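Local coordinates for protein C2 toxin component I (Clostridium botulinum, PDB 2J3X) that is an ADP-ribosyltransferase, the enzymatic component of the binary C2 toxin, which probably modifies actin as its relatives do, at residues 88-93 with 186-191; 92-97 with 166-171; 247-252 with 280-285; 258-263 with 344-349. The protein carries 2 engineered substitutions. All coordinates share one frame; numbering follows the deposited sequence. Where two conformers were deposited one is given.

Interaction 1 of 4, residues 88-93 with 186-191; sequences ALLKNT and LLNQGF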
loop_
_atom_site.group_PDB
_atom_site.type_symbol
_atom_site.label_atom_id
_atom_site.label_comp_id
_atom_site.label_asym_id
_atom_site.label_seq_id
_atom_site.Cartn_x
_atom_site.Cartn_y
_atom_site.Cartn_z
ATOM N N ALA A 88 -2.465 -15.517 15.644
ATOM C CA ALA A 88 -3.835 -15.848 16.105
ATOM C C ALA A 88 -4.796 -15.910 14.908
ATOM O O ALA A 88 -5.644 -16.815 14.782
ATOM C CB ALA A 88 -4.303 -14.800 17.128
ATOM N N LEU A 89 -4.618 -15.001 13.960
ATOM C CA LEU A 89 -5.516 -14.995 12.784
ATOM C C LEU A 89 -5.350 -16.255 11.906
ATOM O O LEU A 89 -6.308 -16.731 11.321
ATOM C CB LEU A 89 -5.305 -13.709 11.954
ATOM C CG LEU A 89 -5.740 -12.421 12.656
ATOM C CD1 LEU A 89 -5.269 -11.214 11.794
ATOM C CD2 LEU A 89 -7.265 -12.374 12.728
ATOM N N LEU A 90 -4.110 -16.759 11.796
ATOM C CA LEU A 90 -3.804 -17.926 10.941
ATOM C C LEU A 90 -4.536 -19.166 11.428
ATOM O O LEU A 90 -4.744 -20.108 10.662
ATOM C CB LEU A 90 -2.284 -18.201 10.949
ATOM C CG LEU A 90 -1.498 -17.779 9.719
ATOM C CD1 LEU A 90 -2.211 -16.725 8.898
ATOM C CD2 LEU A 90 -0.056 -17.396 10.067
ATOM N N LYS A 91 -4.919 -19.150 12.701
ATOM C CA LYS A 91 -5.489 -20.326 13.365
ATOM C C LYS A 91 -6.994 -20.457 13.128
ATOM O O LYS A 91 -7.610 -21.446 13.516
ATOM C CB LYS A 91 -5.189 -20.252 14.860
ATOM C CG LYS A 91 -3.707 -20.580 15.194
ATOM C CD LYS A 91 -3.368 -20.340 16.661
ATOM C CE LYS A 91 -1.960 -20.899 17.029
ATOM N NZ LYS A 91 -1.741 -20.770 18.534
ATOM N N ASN A 92 -7.594 -19.480 12.463
ATOM C CA ASN A 92 -9.039 -19.384 12.445
ATOM C C ASN A 92 -9.541 -18.990 11.078
ATOM O O ASN A 92 -9.226 -17.911 10.607
ATOM C CB ASN A 92 -9.427 -18.337 13.490
ATOM C CG ASN A 92 -10.815 -18.530 14.039
ATOM O OD1 ASN A 92 -11.162 -19.633 14.470
ATOM N ND2 ASN A 92 -11.578 -17.454 14.128
ATOM N N THR A 93 -10.292 -19.859 10.398
ATOM C CA THR A 93 -10.696 -19.574 9.028
ATOM C C THR A 93 -12.214 -19.598 8.843
ATOM O O THR A 93 -12.903 -20.465 9.432
ATOM C CB THR A 93 -10.085 -20.573 8.047
ATOM O OG1 THR A 93 -10.406 -21.910 8.454
ATOM C CG2 THR A 93 -8.543 -20.452 8.042
ATOM N N LEU A 186 -11.659 -9.251 12.282
ATOM C CA LEU A 186 -10.333 -8.708 12.068
ATOM C C LEU A 186 -9.723 -9.604 11.005
ATOM O O LEU A 186 -9.743 -10.836 11.151
ATOM C CB LEU A 186 -9.526 -8.805 13.384
ATOM C CG LEU A 186 -8.167 -8.085 13.245
ATOM C CD1 LEU A 186 -8.356 -6.595 13.029
ATOM C CD2 LEU A 186 -7.347 -8.358 14.493
ATOM N N LEU A 187 -9.168 -9.020 9.944
ATOM C CA LEU A 187 -8.555 -9.834 8.886
ATOM C C LEU A 187 -7.074 -9.432 8.737
ATOM O O LEU A 187 -6.664 -8.406 9.288
ATOM C CB LEU A 187 -9.282 -9.673 7.535
ATOM C CG LEU A 187 -10.805 -9.685 7.574
ATOM C CD1 LEU A 187 -11.283 -9.367 6.147
ATOM C CD2 LEU A 187 -11.314 -11.047 7.999
ATOM N N ASN A 188 -6.305 -10.259 8.027
ATOM C CA ASN A 188 -4.865 -10.090 7.866
ATOM C C ASN A 188 -4.521 -8.714 7.295
ATOM O O ASN A 188 -5.336 -8.039 6.611
ATOM C CB ASN A 188 -4.366 -11.150 6.870
ATOM C CG ASN A 188 -4.287 -12.527 7.491
ATOM O OD1 ASN A 188 -4.187 -12.636 8.710
ATOM N ND2 ASN A 188 -4.203 -13.553 6.665
ATOM N N GLN A 189 -3.268 -8.328 7.510
ATOM C CA GLN A 189 -2.730 -7.135 6.909
ATOM C C GLN A 189 -2.662 -7.306 5.382
ATOM O O GLN A 189 -2.525 -8.431 4.851
ATOM C CB GLN A 189 -1.265 -7.006 7.349
ATOM C CG GLN A 189 -1.067 -6.734 8.845
ATOM C CD GLN A 189 0.349 -6.230 9.107
ATOM O OE1 GLN A 189 1.058 -6.831 9.892
ATOM N NE2 GLN A 189 0.762 -5.111 8.444
ATOM N N GLY A 190 -2.714 -6.171 4.674
ATOM C CA GLY A 190 -2.321 -6.156 3.274
ATOM C C GLY A 190 -3.386 -6.495 2.234
ATOM O O GLY A 190 -3.059 -6.782 1.080
ATOM N N PHE A 191 -4.658 -6.465 2.628
ATOM C CA PHE A 191 -5.704 -6.585 1.627
ATOM C C PHE A 191 -5.924 -5.245 0.993
ATOM O O PHE A 191 -5.713 -4.207 1.647
ATOM C CB PHE A 191 -7.042 -7.016 2.259
ATOM C CG PHE A 191 -7.107 -8.487 2.582
ATOM C CD1 PHE A 191 -7.110 -9.415 1.557
ATOM C CD2 PHE A 191 -7.167 -8.924 3.909
ATOM C CE1 PHE A 191 -7.140 -10.790 1.828
ATOM C CE2 PHE A 191 -7.196 -10.314 4.211
ATOM C CZ PHE A 191 -7.200 -11.221 3.148
#

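Interaction 2 of 4, residues 92-97 with 166-171; sequences NTLDRD and TRVPTT. With SO4 (sulfate ion), chain T.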
loop_
_atom_site.group_PDB
_atom_site.type_symbol
_atom_site.label_atom_id
_atom_site.label_comp_id
_atom_site.label_asym_id
_atom_site.label_seq_id
_atom_site.Cartn_x
_atom_site.Cartn_y
_atom_site.Cartn_z
ATOM N N ASN A 92 -7.594 -19.480 12.463
ATOM C CA ASN A 92 -9.039 -19.384 12.445
ATOM C C ASN A 92 -9.541 -18.990 11.078
ATOM O O ASN A 92 -9.226 -17.911 10.607
ATOM C CB ASN A 92 -9.427 -18.337 13.490
ATOM C CG ASN A 92 -10.815 -18.530 14.039
ATOM O OD1 ASN A 92 -11.162 -19.633 14.470
ATOM N ND2 ASN A 92 -11.578 -17.454 14.128
ATOM N N THR A 93 -10.292 -19.859 10.398
ATOM C CA THR A 93 -10.696 -19.574 9.028
ATOM C C THR A 93 -12.214 -19.598 8.843
ATOM O O THR A 93 -12.903 -20.465 9.432
ATOM C CB THR A 93 -10.085 -20.573 8.047
ATOM O OG1 THR A 93 -10.406 -21.910 8.454
ATOM C CG2 THR A 93 -8.543 -20.452 8.042
ATOM N N LEU A 94 -12.733 -18.707 7.989
ATOM C CA LEU A 94 -14.184 -18.607 7.769
ATOM C C LEU A 94 -14.769 -19.880 7.175
ATOM O O LEU A 94 -14.190 -20.438 6.238
ATOM C CB LEU A 94 -14.506 -17.464 6.807
ATOM C CG LEU A 94 -14.380 -16.081 7.493
ATOM C CD1 LEU A 94 -14.388 -14.996 6.422
ATOM C CD2 LEU A 94 -15.509 -15.856 8.558
ATOM N N ASP A 95 -15.922 -20.326 7.680
ATOM C CA ASP A 95 -16.594 -21.463 7.034
ATOM C C ASP A 95 -17.751 -20.997 6.147
ATOM O O ASP A 95 -18.362 -21.791 5.419
ATOM C CB ASP A 95 -17.014 -22.528 8.064
ATOM C CG ASP A 95 -18.053 -22.026 9.060
ATOM O OD1 ASP A 95 -18.380 -20.819 9.071
ATOM O OD2 ASP A 95 -18.561 -22.865 9.845
ATOM N N ARG A 96 -17.994 -19.685 6.148
ATOM C CA ARG A 96 -19.023 -19.047 5.317
ATOM C C ARG A 96 -18.439 -17.694 4.857
ATOM O O ARG A 96 -17.535 -17.176 5.521
ATOM C CB ARG A 96 -20.279 -18.740 6.154
ATOM C CG ARG A 96 -20.901 -19.881 6.934
ATOM C CD ARG A 96 -21.571 -19.334 8.183
ATOM N NE ARG A 96 -22.811 -18.629 7.864
ATOM C CZ ARG A 96 -23.683 -18.131 8.755
ATOM N NH1 ARG A 96 -23.473 -18.227 10.082
ATOM N NH2 ARG A 96 -24.770 -17.516 8.303
ATOM N N ASP A 97 -18.999 -17.112 3.795
ATOM C CA ASP A 97 -18.638 -15.737 3.403
ATOM C C ASP A 97 -19.137 -14.789 4.496
ATOM O O ASP A 97 -20.013 -15.159 5.279
ATOM C CB ASP A 97 -19.321 -15.339 2.113
ATOM C CG ASP A 97 -18.774 -16.032 0.868
ATOM O OD1 ASP A 97 -17.818 -16.849 0.933
ATOM O OD2 ASP A 97 -19.311 -15.688 -0.208
ATOM N N THR A 166 -18.276 -4.850 1.575
ATOM C CA THR A 166 -17.598 -5.883 0.834
ATOM C C THR A 166 -18.046 -7.252 1.336
ATOM O O THR A 166 -18.767 -7.356 2.306
ATOM C CB THR A 166 -16.046 -5.748 0.919
ATOM O OG1 THR A 166 -15.447 -6.604 -0.067
ATOM C CG2 THR A 166 -15.531 -6.136 2.298
ATOM N N ARG A 167 -17.615 -8.285 0.647
ATOM C CA ARG A 167 -17.845 -9.690 1.038
ATOM C C ARG A 167 -16.484 -10.366 1.203
ATOM O O ARG A 167 -15.666 -10.373 0.265
ATOM C CB ARG A 167 -18.644 -10.335 -0.091
ATOM C CG ARG A 167 -18.900 -11.845 0.022
ATOM C CD ARG A 167 -19.896 -12.208 -1.061
ATOM N NE ARG A 167 -20.505 -13.507 -0.781
ATOM C CZ ARG A 167 -21.810 -13.782 -0.704
ATOM N NH1 ARG A 167 -22.757 -12.851 -0.901
ATOM N NH2 ARG A 167 -22.166 -15.025 -0.429
ATOM N N VAL A 168 -16.229 -10.949 2.369
ATOM C CA VAL A 168 -15.013 -11.681 2.599
ATOM C C VAL A 168 -15.295 -13.157 2.283
ATOM O O VAL A 168 -16.244 -13.731 2.833
ATOM C CB VAL A 168 -14.599 -11.599 4.076
ATOM C CG1 VAL A 168 -13.257 -12.340 4.300
ATOM C CG2 VAL A 168 -14.565 -10.123 4.524
ATOM N N PRO A 169 -14.463 -13.764 1.413
ATOM C CA PRO A 169 -14.648 -15.182 1.054
ATOM C C PRO A 169 -14.463 -16.192 2.166
ATOM O O PRO A 169 -13.603 -16.028 3.031
ATOM C CB PRO A 169 -13.614 -15.383 -0.077
ATOM C CG PRO A 169 -13.427 -13.984 -0.635
ATOM C CD PRO A 169 -13.388 -13.150 0.622
ATOM N N THR A 170 -15.231 -17.296 2.111
ATOM C CA THR A 170 -15.020 -18.414 3.018
ATOM C C THR A 170 -13.566 -18.853 2.861
ATOM O O THR A 170 -12.969 -18.655 1.792
ATOM C CB THR A 170 -15.933 -19.638 2.692
ATOM O OG1 THR A 170 -15.613 -20.049 1.379
ATOM C CG2 THR A 170 -17.284 -19.211 2.538
ATOM N N THR A 171 -13.047 -19.409 3.957
ATOM C CA THR A 171 -11.682 -19.909 4.178
ATOM C C THR A 171 -10.691 -18.811 4.584
ATOM O O THR A 171 -9.583 -19.135 5.024
ATOM C CB THR A 171 -11.060 -20.753 3.005
ATOM O OG1 THR A 171 -10.603 -19.881 1.987
ATOM C CG2 THR A 171 -12.043 -21.781 2.406
HETATM S S SO4 T . -19.990 -19.397 11.949
HETATM O O1 SO4 T . -20.034 -20.224 13.158
HETATM O O2 SO4 T . -20.120 -20.294 10.802
HETATM O O3 SO4 T . -21.116 -18.449 11.965
HETATM O O4 SO4 T . -18.707 -18.695 11.844
#

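Interaction 3 of 4, residues 247-252 with 280-285; sequences GALEGY and ELISSA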
loop_
_atom_site.group_PDB
_atom_site.type_symbol
_atom_site.label_atom_id
_atom_site.label_comp_id
_atom_site.label_asym_id
_atom_site.label_seq_id
_atom_site.Cartn_x
_atom_site.Cartn_y
_atom_site.Cartn_z
ATOM N N GLY A 247 25.449 -6.324 -23.673
ATOM C CA GLY A 247 26.565 -5.394 -23.442
ATOM C C GLY A 247 26.077 -4.015 -23.086
ATOM O O GLY A 247 26.603 -3.375 -22.195
ATOM N N ALA A 248 25.039 -3.564 -23.771
ATOM C CA ALA A 248 24.488 -2.233 -23.502
ATOM C C ALA A 248 23.870 -2.166 -22.108
ATOM O O ALA A 248 24.139 -1.226 -21.336
ATOM C CB ALA A 248 23.476 -1.839 -24.607
ATOM N N LEU A 249 23.095 -3.195 -21.737
ATOM C CA LEU A 249 22.542 -3.240 -20.381
ATOM C C LEU A 249 23.622 -3.332 -19.276
ATOM O O LEU A 249 23.571 -2.619 -18.282
ATOM C CB LEU A 249 21.501 -4.384 -20.309
ATOM C CG LEU A 249 20.771 -4.494 -18.987
ATOM C CD1 LEU A 249 20.113 -3.164 -18.486
ATOM C CD2 LEU A 249 19.653 -5.630 -19.175
ATOM N N GLU A 250 24.639 -4.175 -19.476
ATOM C CA GLU A 250 25.805 -4.253 -18.593
ATOM C C GLU A 250 26.444 -2.884 -18.402
ATOM O O GLU A 250 26.771 -2.501 -17.286
ATOM C CB GLU A 250 26.868 -5.169 -19.198
ATOM C CG GLU A 250 26.479 -6.656 -19.208
ATOM C CD GLU A 250 26.501 -7.293 -17.833
ATOM O OE1 GLU A 250 26.909 -6.638 -16.839
ATOM O OE2 GLU A 250 26.139 -8.482 -17.752
ATOM N N GLY A 251 26.599 -2.179 -19.520
ATOM C CA GLY A 251 27.270 -0.865 -19.497
ATOM C C GLY A 251 26.470 0.083 -18.632
ATOM O O GLY A 251 27.027 0.822 -17.820
ATOM N N TYR A 252 25.138 0.050 -18.799
ATOM C CA TYR A 252 24.281 0.918 -18.013
ATOM C C TYR A 252 24.318 0.563 -16.541
ATOM O O TYR A 252 24.296 1.443 -15.660
ATOM C CB TYR A 252 22.857 0.883 -18.564
ATOM C CG TYR A 252 21.975 1.829 -17.789
ATOM C CD1 TYR A 252 22.024 3.226 -18.029
ATOM C CD2 TYR A 252 21.172 1.357 -16.750
ATOM C CE1 TYR A 252 21.234 4.110 -17.266
ATOM C CE2 TYR A 252 20.378 2.227 -15.989
ATOM C CZ TYR A 252 20.420 3.608 -16.271
ATOM O OH TYR A 252 19.661 4.471 -15.562
ATOM N N GLU A 280 19.074 2.967 -27.341
ATOM C CA GLU A 280 18.163 2.153 -28.161
ATOM C C GLU A 280 18.292 0.683 -27.749
ATOM O O GLU A 280 17.298 -0.026 -27.620
ATOM C CB GLU A 280 18.494 2.326 -29.650
ATOM C CG GLU A 280 17.460 1.788 -30.619
ATOM C CD GLU A 280 17.875 1.923 -32.085
ATOM O OE1 GLU A 280 18.827 2.693 -32.391
ATOM O OE2 GLU A 280 17.239 1.257 -32.935
ATOM N N LEU A 281 19.526 0.232 -27.543
ATOM C CA LEU A 281 19.774 -1.164 -27.132
ATOM C C LEU A 281 19.247 -1.459 -25.717
ATOM O O LEU A 281 18.782 -2.571 -25.465
ATOM C CB LEU A 281 21.279 -1.522 -27.237
ATOM C CG LEU A 281 21.804 -1.686 -28.677
ATOM C CD1 LEU A 281 23.357 -1.701 -28.703
ATOM C CD2 LEU A 281 21.249 -2.929 -29.261
ATOM N N ILE A 282 19.365 -0.511 -24.784
ATOM C CA ILE A 282 18.895 -0.769 -23.427
ATOM C C ILE A 282 17.367 -0.863 -23.447
ATOM O O ILE A 282 16.797 -1.763 -22.808
ATOM C CB ILE A 282 19.376 0.288 -22.459
ATOM C CG1 ILE A 282 20.909 0.253 -22.396
ATOM C CG2 ILE A 282 18.814 0.085 -21.046
ATOM C CD1 ILE A 282 21.501 1.593 -21.888
ATOM N N SER A 283 16.715 0.052 -24.177
ATOM C CA SER A 283 15.244 0.010 -24.261
ATOM C C SER A 283 14.808 -1.269 -24.943
ATOM O O SER A 283 13.856 -1.897 -24.489
ATOM C CB SER A 283 14.676 1.226 -25.019
ATOM O OG SER A 283 14.724 2.410 -24.211
ATOM N N SER A 284 15.532 -1.676 -26.001
ATOM C CA SER A 284 15.284 -2.915 -26.728
ATOM C C SER A 284 15.390 -4.115 -25.734
ATOM O O SER A 284 14.479 -4.961 -25.636
ATOM C CB SER A 284 16.375 -3.049 -27.842
ATOM O OG SER A 284 16.119 -4.148 -28.656
ATOM N N ALA A 285 16.474 -4.146 -24.953
ATOM C CA ALA A 285 16.669 -5.232 -23.967
ATOM C C ALA A 285 15.537 -5.275 -22.979
ATOM O O ALA A 285 15.045 -6.371 -22.612
ATOM C CB ALA A 285 17.981 -5.051 -23.207
#

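Interaction 4 of 4, residues 258-263 with 344-349; sequences KAINSY and LSFSST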
loop_
_atom_site.group_PDB
_atom_site.type_symbol
_atom_site.label_atom_id
_atom_site.label_comp_id
_atom_site.label_asym_id
_atom_site.label_seq_id
_atom_site.Cartn_x
_atom_site.Cartn_y
_atom_site.Cartn_z
ATOM N N LYS A 258 25.731 7.244 -15.334
ATOM C CA LYS A 258 25.780 8.697 -15.135
ATOM C C LYS A 258 25.623 9.450 -16.465
ATOM O O LYS A 258 24.792 10.345 -16.604
ATOM C CB LYS A 258 27.051 9.084 -14.344
ATOM C CG LYS A 258 26.997 8.609 -12.863
ATOM C CD LYS A 258 28.144 9.164 -12.006
ATOM C CE LYS A 258 27.953 8.749 -10.537
ATOM N NZ LYS A 258 28.545 9.715 -9.539
ATOM N N ALA A 259 26.393 9.040 -17.469
ATOM C CA ALA A 259 26.379 9.706 -18.748
ATOM C C ALA A 259 25.012 9.596 -19.415
ATOM O O ALA A 259 24.492 10.557 -19.974
ATOM C CB ALA A 259 27.439 9.111 -19.649
ATOM N N ILE A 260 24.425 8.394 -19.328
ATOM C CA ILE A 260 23.185 8.124 -20.036
ATOM C C ILE A 260 22.015 8.860 -19.345
ATOM O O ILE A 260 21.168 9.440 -20.013
ATOM C CB ILE A 260 22.952 6.587 -20.129
ATOM C CG1 ILE A 260 23.745 6.023 -21.332
ATOM C CG2 ILE A 260 21.469 6.289 -20.325
ATOM C CD1 ILE A 260 23.718 4.483 -21.444
ATOM N N ASN A 261 21.988 8.807 -18.021
ATOM C CA ASN A 261 20.972 9.491 -17.193
ATOM C C ASN A 261 21.040 11.010 -17.478
ATOM O O ASN A 261 20.011 11.635 -17.743
ATOM C CB ASN A 261 21.233 9.253 -15.685
ATOM C CG ASN A 261 20.834 7.851 -15.221
ATOM O OD1 ASN A 261 20.140 7.118 -15.940
ATOM N ND2 ASN A 261 21.279 7.478 -14.002
ATOM N N SER A 262 22.256 11.573 -17.456
ATOM C CA SER A 262 22.411 13.049 -17.688
ATOM C C SER A 262 21.909 13.450 -19.055
ATOM O O SER A 262 21.133 14.410 -19.183
ATOM C CB SER A 262 23.840 13.523 -17.470
ATOM O OG SER A 262 24.160 13.353 -16.097
ATOM N N TYR A 263 22.319 12.696 -20.068
ATOM C CA TYR A 263 21.929 12.920 -21.435
ATOM C C TYR A 263 20.426 12.925 -21.575
ATOM O O TYR A 263 19.829 13.873 -22.102
ATOM C CB TYR A 263 22.557 11.843 -22.324
ATOM C CG TYR A 263 22.317 11.934 -23.817
ATOM C CD1 TYR A 263 22.908 12.967 -24.591
ATOM C CD2 TYR A 263 21.551 10.965 -24.481
ATOM C CE1 TYR A 263 22.703 13.040 -25.955
ATOM C CE2 TYR A 263 21.360 11.017 -25.871
ATOM C CZ TYR A 263 21.955 12.079 -26.602
ATOM O OH TYR A 263 21.794 12.147 -27.968
ATOM N N LEU A 344 12.718 10.876 -17.044
ATOM C CA LEU A 344 13.248 11.000 -18.406
ATOM C C LEU A 344 14.249 9.911 -18.780
ATOM O O LEU A 344 14.244 9.450 -19.894
ATOM C CB LEU A 344 13.876 12.400 -18.600
ATOM C CG LEU A 344 12.852 13.537 -18.734
ATOM C CD1 LEU A 344 13.602 14.879 -18.967
ATOM C CD2 LEU A 344 11.915 13.239 -19.868
ATOM N N SER A 345 15.045 9.475 -17.823
ATOM C CA SER A 345 15.949 8.373 -18.014
ATOM C C SER A 345 15.292 7.036 -17.573
ATOM O O SER A 345 14.161 7.014 -17.065
ATOM C CB SER A 345 17.223 8.561 -17.190
ATOM O OG SER A 345 18.241 7.681 -17.665
ATOM N N PHE A 346 16.043 5.960 -17.744
ATOM C CA PHE A 346 15.700 4.660 -17.099
ATOM C C PHE A 346 15.654 4.875 -15.590
ATOM O O PHE A 346 16.392 5.731 -15.060
ATOM C CB PHE A 346 16.767 3.623 -17.453
ATOM C CG PHE A 346 16.949 3.466 -18.925
ATOM C CD1 PHE A 346 16.091 2.661 -19.669
ATOM C CD2 PHE A 346 17.972 4.195 -19.603
ATOM C CE1 PHE A 346 16.232 2.570 -21.067
ATOM C CE2 PHE A 346 18.134 4.100 -20.975
ATOM C CZ PHE A 346 17.286 3.266 -21.724
ATOM N N SER A 347 14.841 4.108 -14.876
ATOM C CA SER A 347 14.791 4.327 -13.434
ATOM C C SER A 347 14.767 3.016 -12.680
ATOM O O SER A 347 14.122 2.055 -13.135
ATOM C CB SER A 347 13.633 5.242 -13.020
ATOM O OG SER A 347 12.365 4.710 -13.360
ATOM N N SER A 348 15.518 2.975 -11.576
ATOM C CA SER A 348 15.606 1.777 -10.753
ATOM C C SER A 348 14.507 1.747 -9.686
ATOM O O SER A 348 14.155 2.761 -9.042
ATOM C CB SER A 348 16.976 1.678 -10.073
ATOM O OG SER A 348 17.052 2.733 -9.188
ATOM N N THR A 349 13.981 0.535 -9.487
ATOM C CA THR A 349 13.022 0.258 -8.411
ATOM C C THR A 349 13.509 -1.033 -7.808
ATOM O O THR A 349 14.391 -1.689 -8.376
ATOM C CB THR A 349 11.569 0.010 -8.980
ATOM O OG1 THR A 349 11.559 -1.232 -9.723
ATOM C CG2 THR A 349 11.107 1.161 -9.883
#

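Interaction 1 of 4, residues 88-93 with 186-191
L89, near the C-terminal end of helix 77-90, points its side chain at the backbone of L186 to N188, and most of the close approaches run along this one residue. Its CB already meets the amide oxygen of N188, with L89 CB and N188 OD1 3.6 Å apart. With CG held beside the backbone N and anti to the carbonyl carbon (chi1 -67°), the fork opens over the backbone of 186-188. One branch, CD1, returns to the same amide, L89 CD1 lying 3.6 Å from N188 OD1. The same methyl also rests on the main chain, with L89 CD1 and L187 C 4.0 Å apart. The other branch, CD2, reaches the strand itself, L89 CD2 being 3.3 Å from L186 O and 4.3 Å from L186 CB. The oxygen of N188 therefore lies against two carbons of the leucine, and the two side chains run alongside each other, pointing opposite ways. The amide nitrogen has its polar partner outside the contact, since N188 ND2 is hydrogen-bonded to D173 OD2, a bond that fixes how the amide is turned. At the exposed margin L90 adds a weak touch, L90 CD1 standing 4.4 Å from N188 ND2. No hydrogen bond joins the segments. W29 of helix 15-30 also packs on L89, while L186 rests on I85 one helical turn earlier, so L89 is enclosed between helix 15-30 and the sheet. This is helix-on-sheet packing within the N-terminal of the two ADP-ribosyltransferase-like domains.

Interaction 2 of 4, residues 92-97 with 166-171
D97 and R167 form the salt bridge that pins the loop after helix 77-90 to the end of strand 162-168. The guanidinium grips side-on, with two nitrogens on one oxygen: R167 NE lies 2.6 Å from D97 OD2, in a fairly straight bond (161°), and R167 NH2 is 2.9 Å from D97 OD2 in a more bent one (134°). OD2 sits in the guanidinium plane and is met on its anti side, by donors somewhat out of the carboxylate plane; the two flat groups stand 87° apart. The other carboxylate oxygen holds backbone, D97 OD1 accepting T170 N at 2.9 Å, so the acid spans a side chain and a main-chain amide. A bond between the two backbones runs from T171 N to L94 O (2.8 Å). Between these bonds, the buried L94 touches the strand with one methyl, L94 CD1 lying 3.6 Å from V168 CG1. Further out, R96 NH1 donates to a sulfate ion, probably from the crystallisation liquor, which W21 also binds, and R96 NE is held by E6 O. The backbone of D97 bonds to I8, ahead of helix 15-30, and that of V168 to A98, so the contact lies where strands 98-102 and 162-168 pair, beside the loop that follows helix 77-90.

Interaction 3 of 4, residues 247-252 with 280-285
A248 and L281 bring helices 243-254 and 273-286 together most tightly: A248 CB and L281 CB stand 3.4 Å apart, tighter than usual van der Waals contact between carbons. The small alanine is the flat place in the first helix surface, and the short axes pass only 8.4 Å from each other where they cross at -104°, close to perpendicular. I282 is the bump of the second helix and fits the hollow bounded by A248, L249 and Y252. Its CG1 lies over the backbone, I282 CG1 being 3.7 Å from A248 O, and its CD1 continues to the base of the tyrosine, with I282 CD1 3.7 Å from Y252 CB. The torsion explains this reach: CG1 lies beside the backbone N (chi1 -63°), which sends the longer arm across the first helix while CG2 turns to L249, I282 CG2 and L249 CD1 being 4.3 Å apart. L249 in turn is the bump of the first helix. Its second methyl goes to the alanine one turn along the opposing helix, leaving L249 CD2 4.4 Å from A285 CB. Each helix thus offers a branched side chain beside a small one, and no hydrogen bond crosses the contact. Y252 runs across I282, roughly perpendicular to it, then carries its ring away from the contact to make an edge-to-face pair with F346. Helix 257-265 closes one flank, I260 touching both Y252 and I282, and L391 of strand 389-392 packs against L249 and Y252.

Interaction 4 of 4, residues 258-263 with 344-349
S345 and F346 lead into strand 347-350, which carries the Ser-Thr-Ser sequence characteristic of the arginine-specific class of ADP-ribosyltransferases, and here they lean on N261 and I260 of helix 257-265. The polar half is one short hydrogen bond, S345 OG donating to N261 OD1 at 2.6 Å. S345 OG is turned anti to its own backbone N (chi1 -164°), which aims the hydroxyl at the helix; it approaches the amide oxygen with a C=O...O angle of 131°, tilted 24° from the carbonyl plane. That oxygen is gripped twice, because Y252 OH of helix 243-254 also hydrogen-bonds N261 OD1, and two bonds on one atom fix the rotation of the asparagine amide. The apolar half sits alongside: I260 CG2 comes to the edge of the phenyl ring, near its plane, with I260 CG2 4.0 Å from F346 CE2. Beyond the strand's first residue, S348 O is hydrogen-bonded to R299 NH1 of strand 295-301, and a glycerol, probably from the crystallisation liquor, binds S348. F346 is closed in by I282 and S283 of helix 273-286 and touches L391 of strand 389-392, the partner of strand 347-350 in its antiparallel sheet.

How the interactions relate
Following the chain from the N terminus, interactions 1 and 2 open at the end of helix 77-90 and the loop after it, sharing N92 and T93. Interaction 2 closes first, at the end of strand 162-168, within the span of interaction 1 and from an overlapping start; interaction 1 closes at strand 183-187. The two touch through L187 CD1 and V168 CG2. Interaction 1 ties the helix end, and interaction 2 the loop after it, to one sheet. In the second ADP-ribosyltransferase-like domain, interactions 3 and 4 cross: 247-252, 258-263, 280-285 and 344-349 alternate. They touch, knitting three successive helices to strand 347-350. The pairs lie in different domains, centres about 42 to 48 Å apart, without contact.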